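PDB 6L77: MS5a from Brassica napus, which is a meiosis-related protein of cystatin-like fold whose biochemical role is not settled, although it has been linked to enhancement of papain. Local coordinates for residues Asp137-Tyr142 and Val188-Asp193. Sequence-based numbering, arbitrary orientation.
Sequences DWIRLY and VYIRYD
The indole of Trp-138 meets Val-188 at its edge: methyl CG2 lies close to the ring plane, with Val-188 CG2 3.7 Å from Trp-138 CZ3 and slightly farther from CH2. One face of the same indole carries Ile-139 CG1, whereas CE3 of Trp-138 sits 3.5 Å above the plane of the Tyr-142 ring, offset toward its rim. His-23 meets both rings, and Arg-210 makes a cation-pi contact with the indole. Val-188 CG2 also comes within 4.4 Å of Tyr-142 CD2, so one methyl group bridges both aromatics. With chi1 at 65°, Trp-138 holds its ring between backbone N and carbonyl carbon, and the six-membered end thereby reaches the strand.

Farther along, CD1 of Ile-190 comes within 3.5 Å of Ile-139 O, and the same methyl touches Ile-139 CG2 and Tyr-142 CB. No hydrogen bond joins the segments; the contact is apolar and buried, and its aromatic polar atoms are satisfied elsewhere, Trp-138 NE1 by Leu-180 O and Tyr-142 OH by His-23 and Arg-210.

The example illustrates helix-on-sheet packing in a cystatin-like fold: the axes of 138-142 and 188-193 cross at -75°, 9.7 Å apart. Helix 138-150 lies across the antiparallel sheet, where strand 186-195 runs between strands 161-170 and 201-212, while helix 12-29 packs beside helix 138-150, Met-27 against Trp-138 and Val-20 against Leu-141.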
loop_
_atom_site.group_PDB
_atom_site.type_symbol
_atom_site.label_atom_id
_atom_site.label_comp_id
_atom_site.label_asym_id
_atom_site.label_seq_id
_atom_site.Cartn_x
_atom_site.Cartn_y
_atom_site.Cartn_z
ATOM N N ASP A 137 -10.153 0.311 0.395
ATOM C CA ASP A 137 -9.326 0.133 1.587
ATOM C C ASP A 137 -7.842 0.006 1.286
ATOM O O ASP A 137 -7.056 -0.108 2.230
ATOM C CB ASP A 137 -9.798 -1.084 2.407
ATOM C CG ASP A 137 -9.685 -2.418 1.657
ATOM O OD1 ASP A 137 -9.044 -2.503 0.588
ATOM O OD2 ASP A 137 -10.252 -3.411 2.164
ATOM N N TRP A 138 -7.425 0.031 0.017
ATOM C CA TRP A 138 -5.988 0.101 -0.232
ATOM C C TRP A 138 -5.388 1.401 0.287
ATOM O O TRP A 138 -4.190 1.452 0.566
ATOM C CB TRP A 138 -5.683 -0.075 -1.724
ATOM C CG TRP A 138 -6.202 1.003 -2.650
ATOM C CD1 TRP A 138 -7.341 0.958 -3.414
ATOM C CD2 TRP A 138 -5.581 2.267 -2.935
ATOM N NE1 TRP A 138 -7.459 2.114 -4.154
ATOM C CE2 TRP A 138 -6.395 2.933 -3.874
ATOM C CE3 TRP A 138 -4.407 2.892 -2.494
ATOM C CZ2 TRP A 138 -6.079 4.207 -4.372
ATOM C CZ3 TRP A 138 -4.101 4.149 -2.977
ATOM C CH2 TRP A 138 -4.930 4.794 -3.915
ATOM N N ILE A 139 -6.189 2.456 0.425
ATOM C CA ILE A 139 -5.684 3.685 1.022
ATOM C C ILE A 139 -5.293 3.432 2.472
ATOM O O ILE A 139 -4.183 3.767 2.899
ATOM C CB ILE A 139 -6.733 4.802 0.884
ATOM C CG1 ILE A 139 -6.907 5.148 -0.601
ATOM C CG2 ILE A 139 -6.357 6.038 1.704
ATOM C CD1 ILE A 139 -8.071 6.111 -0.862
ATOM N N ARG A 140 -6.182 2.786 3.238
ATOM C CA ARG A 140 -5.840 2.420 4.609
ATOM C C ARG A 140 -4.636 1.487 4.651
ATOM O O ARG A 140 -3.770 1.622 5.523
ATOM C CB ARG A 140 -7.030 1.762 5.313
ATOM C CG ARG A 140 -6.641 1.130 6.669
ATOM C CD ARG A 140 -7.850 0.731 7.491
ATOM N NE ARG A 140 -8.816 -0.045 6.723
ATOM C CZ ARG A 140 -8.754 -1.361 6.551
ATOM N NH1 ARG A 140 -7.760 -2.055 7.091
ATOM N NH2 ARG A 140 -9.685 -1.984 5.833
ATOM N N LEU A 141 -4.567 0.529 3.718
ATOM C CA LEU A 141 -3.405 -0.352 3.641
ATOM C C LEU A 141 -2.103 0.438 3.511
ATOM O O LEU A 141 -1.121 0.156 4.214
ATOM C CB LEU A 141 -3.564 -1.312 2.458
ATOM C CG LEU A 141 -2.364 -2.240 2.204
ATOM C CD1 LEU A 141 -2.084 -3.106 3.425
ATOM C CD2 LEU A 141 -2.638 -3.113 1.003
ATOM N N TYR A 142 -2.061 1.418 2.598
ATOM C CA TYR A 142 -0.805 2.141 2.401
ATOM C C TYR A 142 -0.460 2.956 3.640
ATOM O O TYR A 142 0.716 3.046 4.022
ATOM C CB TYR A 142 -0.862 3.046 1.167
ATOM C CG TYR A 142 -0.973 2.356 -0.195
ATOM C CD1 TYR A 142 -1.242 0.988 -0.307
ATOM C CD2 TYR A 142 -0.811 3.091 -1.369
ATOM C CE1 TYR A 142 -1.345 0.376 -1.571
ATOM C CE2 TYR A 142 -0.918 2.494 -2.621
ATOM C CZ TYR A 142 -1.191 1.141 -2.715
ATOM O OH TYR A 142 -1.303 0.564 -3.955
ATOM N N VAL A 188 0.055 9.196 -3.473
ATOM C CA VAL A 188 -0.978 9.264 -2.441
ATOM C C VAL A 188 -0.444 10.033 -1.240
ATOM O O VAL A 188 0.626 9.706 -0.714
ATOM C CB VAL A 188 -1.443 7.860 -2.016
ATOM C CG1 VAL A 188 -2.678 7.978 -1.143
ATOM C CG2 VAL A 188 -1.721 6.993 -3.237
ATOM N N TYR A 189 -1.202 11.033 -0.790
ATOM C CA TYR A 189 -0.898 11.797 0.417
ATOM C C TYR A 189 -1.971 11.480 1.446
ATOM O O TYR A 189 -3.160 11.689 1.182
ATOM C CB TYR A 189 -0.886 13.302 0.141
ATOM C CG TYR A 189 0.033 13.746 -0.976
ATOM C CD1 TYR A 189 -0.394 13.736 -2.302
ATOM C CD2 TYR A 189 1.320 14.208 -0.704
ATOM C CE1 TYR A 189 0.437 14.170 -3.324
ATOM C CE2 TYR A 189 2.158 14.633 -1.721
ATOM C CZ TYR A 189 1.708 14.616 -3.027
ATOM O OH TYR A 189 2.537 15.049 -4.032
ATOM N N ILE A 190 -1.563 10.998 2.615
ATOM C CA ILE A 190 -2.506 10.562 3.636
ATOM C C ILE A 190 -2.213 11.315 4.918
ATOM O O ILE A 190 -1.119 11.190 5.480
ATOM C CB ILE A 190 -2.438 9.048 3.875
ATOM C CG1 ILE A 190 -2.599 8.313 2.543
ATOM C CG2 ILE A 190 -3.521 8.642 4.898
ATOM C CD1 ILE A 190 -2.437 6.795 2.623
ATOM N N ARG A 191 -3.190 12.083 5.384
ATOM C CA ARG A 191 -3.119 12.772 6.662
ATOM C C ARG A 191 -3.918 11.954 7.671
ATOM O O ARG A 191 -5.117 11.730 7.472
ATOM C CB ARG A 191 -3.670 14.193 6.525
ATOM C CG ARG A 191 -3.879 14.937 7.839
ATOM C CD ARG A 191 -2.583 15.443 8.461
ATOM N NE ARG A 191 -2.896 16.160 9.692
ATOM C CZ ARG A 191 -3.123 15.574 10.865
ATOM N NH1 ARG A 191 -3.434 16.308 11.920
ATOM N NH2 ARG A 191 -3.038 14.256 10.985
ATOM N N TYR A 192 -3.258 11.489 8.738
ATOM C CA TYR A 192 -3.964 10.640 9.689
ATOM C C TYR A 192 -3.475 10.893 11.108
ATOM O O TYR A 192 -2.337 11.322 11.324
ATOM C CB TYR A 192 -3.827 9.155 9.320
ATOM C CG TYR A 192 -2.425 8.566 9.424
ATOM C CD1 TYR A 192 -1.498 8.725 8.395
ATOM C CD2 TYR A 192 -2.045 7.820 10.536
ATOM C CE1 TYR A 192 -0.218 8.159 8.478
ATOM C CE2 TYR A 192 -0.775 7.261 10.631
ATOM C CZ TYR A 192 0.134 7.428 9.596
ATOM O OH TYR A 192 1.403 6.874 9.693
ATOM N N ASP A 193 -4.358 10.630 12.072
ATOM C CA ASP A 193 -4.040 10.750 13.490
ATOM C C ASP A 193 -3.872 9.369 14.108
ATOM O O ASP A 193 -4.573 8.421 13.743
ATOM C CB ASP A 193 -5.124 11.515 14.255
ATOM C CG ASP A 193 -5.005 13.013 14.096
ATOM O OD1 ASP A 193 -3.989 13.480 13.538
ATOM O OD2 ASP A 193 -5.936 13.727 14.530
#